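Local coordinates for protein probable sugar kinase (Clostridium perfringens, PDB 3KZH) that probably phosphorylates a carbohydrate, as a putative sugar kinase of the pfkB (ribokinase-like) family, and binds beta-D-glucopyranose in the crystal, at residues D87-L100 and A112-F126. Numbering follows the deposited sequence.
Sequences DSMVIEGGSTPTYL and AIADMKSIGAMNTDF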
ATOM      1  N   ASP A  87      -0.706   7.528 -20.128  1.00 25.07           N
ATOM      2  CA  ASP A  87      -1.329   6.701 -21.152  1.00 25.04           C
ATOM      3  C   ASP A  87      -1.587   5.241 -20.790  1.00 24.42           C
ATOM      4  O   ASP A  87      -1.907   4.437 -21.669  1.00 24.08           O
ATOM      5  CB  ASP A  87      -0.518   6.800 -22.454  1.00 25.07           C
ATOM      6  CG  ASP A  87      -0.363   8.228 -22.933  1.00 24.10           C
ATOM      7  OD1 ASP A  87      -1.387   8.854 -23.262  1.00 23.66           O
ATOM      8  OD2 ASP A  87       0.779   8.736 -22.958  1.00 27.38           O
ATOM      9  N   SER A  88      -1.515   4.916 -19.498  1.00 25.04           N
ATOM     10  CA  SER A  88      -1.727   3.545 -19.015  1.00 27.51           C
ATOM     11  C   SER A  88      -3.191   3.107 -18.998  1.00 29.09           C
ATOM     12  O   SER A  88      -4.111   3.936 -19.071  1.00 27.24           O
ATOM     13  CB  SER A  88      -1.163   3.364 -17.599  1.00 25.98           C
ATOM     14  OG  SER A  88       0.222   3.626 -17.539  1.00 24.61           O
HETATM   15  N   MSE A  89      -3.391   1.793 -18.896  1.00 31.52           N
HETATM   16  CA  MSE A  89      -4.733   1.220 -18.816  1.00 35.00           C
HETATM   17  C   MSE A  89      -5.181   1.111 -17.369  1.00 34.86           C
HETATM   18  O   MSE A  89      -4.484   0.526 -16.545  1.00 34.84           O
HETATM   19  CB  MSE A  89      -4.809  -0.165 -19.488  1.00 36.46           C
HETATM   20  CG  MSE A  89      -6.200  -0.852 -19.380  1.00 37.34           C
HETATM   21 SE   MSE A  89      -6.281  -2.547 -20.252  1.00 50.64          SE
HETATM   22  CE  MSE A  89      -5.778  -3.651 -18.796  1.00 34.39           C
ATOM     23  N   VAL A  90      -6.319   1.724 -17.069  1.00 35.36           N
ATOM     24  CA  VAL A  90      -6.899   1.674 -15.736  1.00 38.21           C
ATOM     25  C   VAL A  90      -8.193   0.848 -15.802  1.00 39.00           C
ATOM     26  O   VAL A  90      -9.071   1.122 -16.622  1.00 38.51           O
ATOM     27  CB  VAL A  90      -7.133   3.114 -15.131  1.00 39.13           C
ATOM     28  CG1 VAL A  90      -5.816   3.882 -15.061  1.00 38.37           C
ATOM     29  CG2 VAL A  90      -8.160   3.926 -15.942  1.00 43.15           C
ATOM     30  N   ILE A  91      -8.262  -0.214 -14.999  1.00 40.87           N
ATOM     31  CA  ILE A  91      -9.441  -1.083 -14.961  1.00 43.56           C
ATOM     32  C   ILE A  91     -10.348  -0.732 -13.790  1.00 45.65           C
ATOM     33  O   ILE A  91      -9.981  -0.920 -12.628  1.00 44.50           O
ATOM     34  CB  ILE A  91      -9.073  -2.591 -14.860  1.00 42.69           C
ATOM     35  CG1 ILE A  91      -8.057  -2.967 -15.927  1.00 41.05           C
ATOM     36  CG2 ILE A  91     -10.334  -3.469 -15.047  1.00 43.56           C
ATOM     37  CD1 ILE A  91      -7.526  -4.348 -15.779  1.00 39.69           C
ATOM     38  N   GLU A  92     -11.553  -0.267 -14.120  1.00 49.35           N
ATOM     39  CA  GLU A  92     -12.562   0.097 -13.131  1.00 52.98           C
ATOM     40  C   GLU A  92     -13.061  -1.142 -12.389  1.00 53.19           C
ATOM     41  O   GLU A  92     -13.536  -2.105 -13.010  1.00 51.95           O
ATOM     42  CB  GLU A  92     -13.718   0.828 -13.811  1.00 56.76           C
ATOM     43  CG  GLU A  92     -13.413   2.291 -14.132  1.00 63.54           C
ATOM     44  CD  GLU A  92     -13.970   3.272 -13.097  1.00 66.00           C
ATOM     45  OE1 GLU A  92     -14.539   4.303 -13.520  1.00 67.35           O
ATOM     46  OE2 GLU A  92     -13.847   3.019 -11.873  1.00 67.64           O
ATOM     47  N   GLY A  93     -12.833  -1.147 -11.073  1.00 52.68           N
ATOM     48  CA  GLY A  93     -13.226  -2.266 -10.231  1.00 53.84           C
ATOM     49  C   GLY A  93     -12.190  -3.380 -10.210  1.00 53.47           C
ATOM     50  O   GLY A  93     -12.255  -4.282  -9.366  1.00 55.27           O
ATOM     51  N   GLY A  94     -11.226  -3.300 -11.133  1.00 52.30           N
ATOM     52  CA  GLY A  94     -10.165  -4.292 -11.238  1.00 50.21           C
ATOM     53  C   GLY A  94      -9.090  -4.130 -10.182  1.00 48.80           C
ATOM     54  O   GLY A  94      -9.186  -3.261  -9.310  1.00 48.86           O
ATOM     55  N   SER A  95      -8.069  -4.975 -10.248  1.00 47.75           N
ATOM     56  CA  SER A  95      -6.983  -4.921  -9.280  1.00 46.24           C
ATOM     57  C   SER A  95      -5.627  -4.721  -9.926  1.00 44.20           C
ATOM     58  O   SER A  95      -5.348  -5.298 -10.976  1.00 42.63           O
ATOM     59  CB  SER A  95      -6.954  -6.195  -8.438  1.00 46.85           C
ATOM     60  OG  SER A  95      -6.699  -7.330  -9.249  1.00 48.58           O
ATOM     61  N   THR A  96      -4.800  -3.881  -9.296  1.00 40.99           N
ATOM     62  CA  THR A  96      -3.431  -3.628  -9.746  1.00 38.36           C
ATOM     63  C   THR A  96      -2.679  -4.908  -9.364  1.00 35.61           C
ATOM     64  O   THR A  96      -2.884  -5.417  -8.261  1.00 35.38           O
ATOM     65  CB  THR A  96      -2.809  -2.429  -8.990  1.00 37.62           C
ATOM     66  OG1 THR A  96      -3.602  -1.262  -9.217  1.00 37.51           O
ATOM     67  CG2 THR A  96      -1.375  -2.137  -9.450  1.00 38.13           C
ATOM     68  N   PRO A  97      -1.890  -5.496 -10.297  1.00 33.54           N
ATOM     69  CA  PRO A  97      -1.128  -6.722 -10.020  1.00 33.55           C
ATOM     70  C   PRO A  97      -0.383  -6.658  -8.685  1.00 34.15           C
ATOM     71  O   PRO A  97       0.356  -5.710  -8.413  1.00 33.29           O
ATOM     72  CB  PRO A  97      -0.191  -6.805 -11.211  1.00 31.32           C
ATOM     73  CG  PRO A  97      -1.048  -6.322 -12.291  1.00 32.72           C
ATOM     74  CD  PRO A  97      -1.728  -5.118 -11.716  1.00 32.25           C
ATOM     75  N   THR A  98      -0.723  -7.599  -7.810  1.00 35.86           N
ATOM     76  CA  THR A  98      -0.157  -7.667  -6.469  1.00 35.79           C
ATOM     77  C   THR A  98       0.215  -9.086  -6.085  1.00 34.78           C
ATOM     78  O   THR A  98      -0.481 -10.037  -6.429  1.00 35.10           O
ATOM     79  CB  THR A  98      -1.168  -7.101  -5.424  1.00 36.46           C
ATOM     80  OG1 THR A  98      -1.576  -5.787  -5.823  1.00 34.30           O
ATOM     81  CG2 THR A  98      -0.557  -7.023  -4.008  1.00 36.87           C
ATOM     82  N   TYR A  99       1.337  -9.207  -5.391  1.00 34.30           N
ATOM     83  CA  TYR A  99       1.807 -10.492  -4.905  1.00 35.83           C
ATOM     84  C   TYR A  99       1.972 -10.377  -3.388  1.00 35.99           C
ATOM     85  O   TYR A  99       2.867  -9.685  -2.899  1.00 34.29           O
ATOM     86  CB  TYR A  99       3.121 -10.892  -5.589  1.00 36.29           C
ATOM     87  CG  TYR A  99       3.647 -12.253  -5.182  1.00 37.31           C
ATOM     88  CD1 TYR A  99       2.967 -13.434  -5.549  1.00 38.22           C
ATOM     89  CD2 TYR A  99       4.824 -12.366  -4.412  1.00 38.89           C
ATOM     90  CE1 TYR A  99       3.456 -14.717  -5.151  1.00 40.15           C
ATOM     91  CE2 TYR A  99       5.322 -13.632  -4.010  1.00 40.99           C
ATOM     92  CZ  TYR A  99       4.632 -14.798  -4.383  1.00 40.74           C
ATOM     93  OH  TYR A  99       5.117 -16.025  -3.991  1.00 42.59           O
ATOM     94  N   LEU A 100       1.061 -11.025  -2.666  1.00 36.60           N
ATOM     95  CA  LEU A 100       1.059 -11.043  -1.207  1.00 37.05           C
ATOM     96  C   LEU A 100       1.663 -12.359  -0.719  1.00 35.58           C
ATOM     97  O   LEU A 100       1.106 -13.416  -0.971  1.00 35.72           O
ATOM     98  CB  LEU A 100      -0.376 -10.863  -0.690  1.00 38.80           C
ATOM     99  CG  LEU A 100      -0.744 -11.028   0.792  1.00 40.43           C
ATOM    100  CD1 LEU A 100       0.057 -10.085   1.688  1.00 42.18           C
ATOM    101  CD2 LEU A 100      -2.226 -10.770   0.948  1.00 38.41           C
ATOM    102  N   ALA A 112       1.006 -17.663   0.149  1.00 35.41           N
ATOM    103  CA  ALA A 112       0.942 -16.581  -0.849  1.00 36.34           C
ATOM    104  C   ALA A 112      -0.335 -16.480  -1.674  1.00 36.69           C
ATOM    105  O   ALA A 112      -1.006 -17.481  -1.930  1.00 37.64           O
ATOM    106  CB  ALA A 112       2.138 -16.622  -1.796  1.00 36.48           C
ATOM    107  N   ILE A 113      -0.647 -15.245  -2.079  1.00 36.50           N
ATOM    108  CA  ILE A 113      -1.799 -14.903  -2.918  1.00 37.09           C
ATOM    109  C   ILE A 113      -1.277 -14.089  -4.110  1.00 37.75           C
ATOM    110  O   ILE A 113      -0.633 -13.049  -3.922  1.00 38.59           O
ATOM    111  CB  ILE A 113      -2.900 -14.079  -2.135  1.00 36.68           C
ATOM    112  CG1 ILE A 113      -3.662 -14.982  -1.153  1.00 37.70           C
ATOM    113  CG2 ILE A 113      -3.907 -13.408  -3.094  1.00 37.11           C
ATOM    114  CD1 ILE A 113      -4.491 -16.116  -1.773  1.00 40.81           C
ATOM    115  N   ALA A 114      -1.565 -14.570  -5.322  1.00 36.45           N
ATOM    116  CA  ALA A 114      -1.159 -13.910  -6.571  1.00 35.18           C
ATOM    117  C   ALA A 114      -2.366 -13.283  -7.275  1.00 34.30           C
ATOM    118  O   ALA A 114      -3.247 -13.994  -7.752  1.00 34.53           O
ATOM    119  CB  ALA A 114      -0.464 -14.915  -7.499  1.00 33.37           C
ATOM    120  N   ASP A 115      -2.416 -11.953  -7.310  1.00 34.17           N
ATOM    121  CA  ASP A 115      -3.505 -11.220  -7.957  1.00 35.45           C
ATOM    122  C   ASP A 115      -2.958 -10.654  -9.282  1.00 37.80           C
ATOM    123  O   ASP A 115      -3.034  -9.450  -9.549  1.00 36.87           O
ATOM    124  CB  ASP A 115      -3.986 -10.102  -7.024  1.00 33.66           C
ATOM    125  CG  ASP A 115      -5.384  -9.586  -7.366  1.00 33.41           C
ATOM    126  OD1 ASP A 115      -5.927  -9.904  -8.448  1.00 34.20           O
ATOM    127  OD2 ASP A 115      -5.943  -8.837  -6.536  1.00 31.56           O
HETATM  128  N   MSE A 116      -2.452 -11.566 -10.114  1.00 40.83           N
HETATM  129  CA  MSE A 116      -1.844 -11.276 -11.417  1.00 43.48           C
HETATM  130  C   MSE A 116      -2.827 -11.261 -12.587  1.00 46.05           C
HETATM  131  O   MSE A 116      -2.426 -11.329 -13.756  1.00 46.24           O
HETATM  132  CB  MSE A 116      -0.740 -12.311 -11.694  1.00 44.76           C
HETATM  133  CG  MSE A 116       0.315 -12.448 -10.590  1.00 45.69           C
HETATM  134 SE   MSE A 116       1.120 -10.743 -10.126  1.00 58.72          SE
HETATM  135  CE  MSE A 116       2.777 -10.981 -11.154  1.00 45.17           C
ATOM    136  N   LYS A 117      -4.104 -11.119 -12.250  1.00 48.72           N
ATOM    137  CA  LYS A 117      -5.213 -11.125 -13.199  1.00 52.77           C
ATOM    138  C   LYS A 117      -5.143 -10.071 -14.311  1.00 53.22           C
ATOM    139  O   LYS A 117      -5.164 -10.414 -15.496  1.00 54.02           O
ATOM    140  CB  LYS A 117      -6.523 -10.982 -12.412  1.00 56.10           C
ATOM    141  CG  LYS A 117      -7.812 -11.092 -13.213  1.00 58.92           C
ATOM    142  CD  LYS A 117      -8.724  -9.920 -12.883  1.00 61.86           C
ATOM    143  CE  LYS A 117     -10.168 -10.203 -13.266  1.00 63.02           C
ATOM    144  NZ  LYS A 117     -10.775 -11.220 -12.361  1.00 62.66           N
ATOM    145  N   SER A 118      -5.005  -8.810 -13.908  1.00 52.95           N
ATOM    146  CA  SER A 118      -4.966  -7.664 -14.813  1.00 52.34           C
ATOM    147  C   SER A 118      -3.899  -7.588 -15.907  1.00 52.10           C
ATOM    148  O   SER A 118      -4.096  -6.878 -16.895  1.00 53.04           O
ATOM    149  CB  SER A 118      -4.969  -6.381 -13.997  1.00 51.98           C
ATOM    150  OG  SER A 118      -6.215  -6.227 -13.345  1.00 52.87           O
ATOM    151  N   ILE A 119      -2.809  -8.344 -15.759  1.00 51.27           N
ATOM    152  CA  ILE A 119      -1.714  -8.372 -16.744  1.00 51.59           C
ATOM    153  C   ILE A 119      -2.187  -8.845 -18.133  1.00 50.71           C
ATOM    154  O   ILE A 119      -1.784  -8.280 -19.157  1.00 50.01           O
ATOM    155  CB  ILE A 119      -0.513  -9.239 -16.229  1.00 52.29           C
ATOM    156  CG1 ILE A 119       0.113  -8.561 -15.007  1.00 52.49           C
ATOM    157  CG2 ILE A 119       0.574  -9.416 -17.315  1.00 54.49           C
ATOM    158  CD1 ILE A 119       1.173  -9.365 -14.283  1.00 53.06           C
ATOM    159  N   GLY A 120      -3.087  -9.827 -18.146  1.00 49.62           N
ATOM    160  CA  GLY A 120      -3.612 -10.354 -19.396  1.00 48.55           C
ATOM    161  C   GLY A 120      -4.830  -9.640 -19.958  1.00 47.04           C
ATOM    162  O   GLY A 120      -5.350 -10.056 -20.996  1.00 47.87           O
ATOM    163  N   ALA A 121      -5.257  -8.551 -19.313  1.00 46.01           N
ATOM    164  CA  ALA A 121      -6.427  -7.777 -19.749  1.00 44.81           C
ATOM    165  C   ALA A 121      -6.155  -6.728 -20.841  1.00 42.80           C
ATOM    166  O   ALA A 121      -7.050  -5.962 -21.209  1.00 41.81           O
ATOM    167  CB  ALA A 121      -7.122  -7.152 -18.545  1.00 44.63           C
HETATM  168  N   MSE A 122      -4.925  -6.721 -21.367  1.00 41.22           N
HETATM  169  CA  MSE A 122      -4.509  -5.811 -22.442  1.00 39.34           C
HETATM  170  C   MSE A 122      -5.097  -6.323 -23.764  1.00 40.16           C
HETATM  171  O   MSE A 122      -4.963  -7.507 -24.110  1.00 40.66           O
HETATM  172  CB  MSE A 122      -2.972  -5.736 -22.548  1.00 37.80           C
HETATM  173  CG  MSE A 122      -2.420  -4.830 -23.667  1.00 34.39           C
HETATM  174 SE   MSE A 122      -2.862  -2.973 -23.352  1.00 49.79          SE
HETATM  175  CE  MSE A 122      -3.350  -2.507 -25.039  1.00 35.29           C
ATOM    176  N   ASN A 123      -5.747  -5.416 -24.487  1.00 39.51           N
ATOM    177  CA  ASN A 123      -6.381  -5.741 -25.763  1.00 38.78           C
ATOM    178  C   ASN A 123      -5.973  -4.810 -26.902  1.00 38.67           C
ATOM    179  O   ASN A 123      -5.464  -3.720 -26.668  1.00 36.70           O
ATOM    180  CB  ASN A 123      -7.914  -5.789 -25.607  1.00 37.40           C
ATOM    181  CG  ASN A 123      -8.499  -4.515 -24.995  1.00 38.92           C
ATOM    182  OD1 ASN A 123      -8.469  -3.441 -25.601  1.00 36.91           O
ATOM    183  ND2 ASN A 123      -9.056  -4.642 -23.796  1.00 41.02           N
ATOM    184  N   THR A 124      -6.263  -5.235 -28.129  1.00 39.05           N
ATOM    185  CA  THR A 124      -5.937  -4.488 -29.345  1.00 39.75           C
ATOM    186  C   THR A 124      -6.632  -3.133 -29.481  1.00 39.59           C
ATOM    187  O   THR A 124      -6.062  -2.204 -30.058  1.00 39.49           O
ATOM    188  CB  THR A 124      -6.207  -5.333 -30.600  1.00 41.07           C
ATOM    189  OG1 THR A 124      -7.568  -5.790 -30.593  1.00 42.31           O
ATOM    190  CG2 THR A 124      -5.267  -6.536 -30.636  1.00 42.42           C
ATOM    191  N   ASP A 125      -7.839  -3.015 -28.922  1.00 40.62           N
ATOM    192  CA  ASP A 125      -8.615  -1.763 -28.953  1.00 42.53           C
ATOM    193  C   ASP A 125      -7.910  -0.641 -28.197  1.00 40.98           C
ATOM    194  O   ASP A 125      -7.918   0.517 -28.638  1.00 39.70           O
ATOM    195  CB  ASP A 125     -10.013  -1.970 -28.363  1.00 45.56           C
ATOM    196  CG  ASP A 125     -11.035  -2.373 -29.402  1.00 48.94           C
ATOM    197  OD1 ASP A 125     -10.712  -3.192 -30.293  1.00 50.33           O
ATOM    198  OD2 ASP A 125     -12.175  -1.869 -29.321  1.00 52.92           O
ATOM    199  N   PHE A 126      -7.272  -1.004 -27.079  1.00 37.96           N
ATOM    200  CA  PHE A 126      -6.532  -0.052 -26.270  1.00 36.45           C
ATOM    201  C   PHE A 126      -5.232   0.339 -26.992  1.00 35.09           C
ATOM    202  O   PHE A 126      -4.883   1.529 -26.991  1.00 33.13           O
ATOM    203  CB  PHE A 126      -6.293  -0.593 -24.845  1.00 37.42           C
ATOM    204  CG  PHE A 126      -5.772   0.443 -23.881  1.00 37.90           C
ATOM    205  CD1 PHE A 126      -6.661   1.343 -23.261  1.00 38.77           C
ATOM    206  CD2 PHE A 126      -4.384   0.608 -23.674  1.00 39.11           C
ATOM    207  CE1 PHE A 126      -6.179   2.403 -22.448  1.00 38.07           C
ATOM    208  CE2 PHE A 126      -3.883   1.662 -22.867  1.00 39.16           C
ATOM    209  CZ  PHE A 126      -4.788   2.563 -22.261  1.00 39.20           C
TER
HETATM  210  O   HOH W   1      -4.254  -7.977 -11.189  1.00 22.07           O
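Met-89, a selenomethionine, lies over one face of the Phe-126 ring: its CB is 4.0 Å from the ring centroid, a CH-pi contact, and SE stands farther off above the same ring in a Met-aromatic contact. With CG anti to the backbone N and chi2 also extended (179°), this long, unbranched chain runs straight to SE and turns about the CG-SE bond, carrying CE to within 3.8 Å of Ala-121 CB, a side chain small enough to admit it. Ile-91 CD1 lies 4.0 Å from the same Ala-121 CB. Farther along, the apolar ring of Pro-97 offers CG to Ile-119 CG1 (3.7 Å). On the far side of Pro-97, 98-100 and 112-115 pair within the antiparallel hairpin 98-103/109-115, part of the small four-stranded sheet that probably corresponds to the lid of ribokinase-like kinases. Leu-100 and Ile-113 put buried aliphatic side chains on one sheet face while their N-H and C=O groups bond each other; Ile-113 and Ala-114 continue the sheet into the second subunit. Where the hairpin opens, short hydroxyl side chains take over: Ser-118 OG donates to Ser-95 O (2.7 Å), while Ser-95 OG donates to Asp-115 OD1 (2.8 Å) from above the carboxylate plane. A water donates to Ser-95 O and accepts from Ser-118 N. Asp-115 OD2 accepts from Val-37 N of the second subunit.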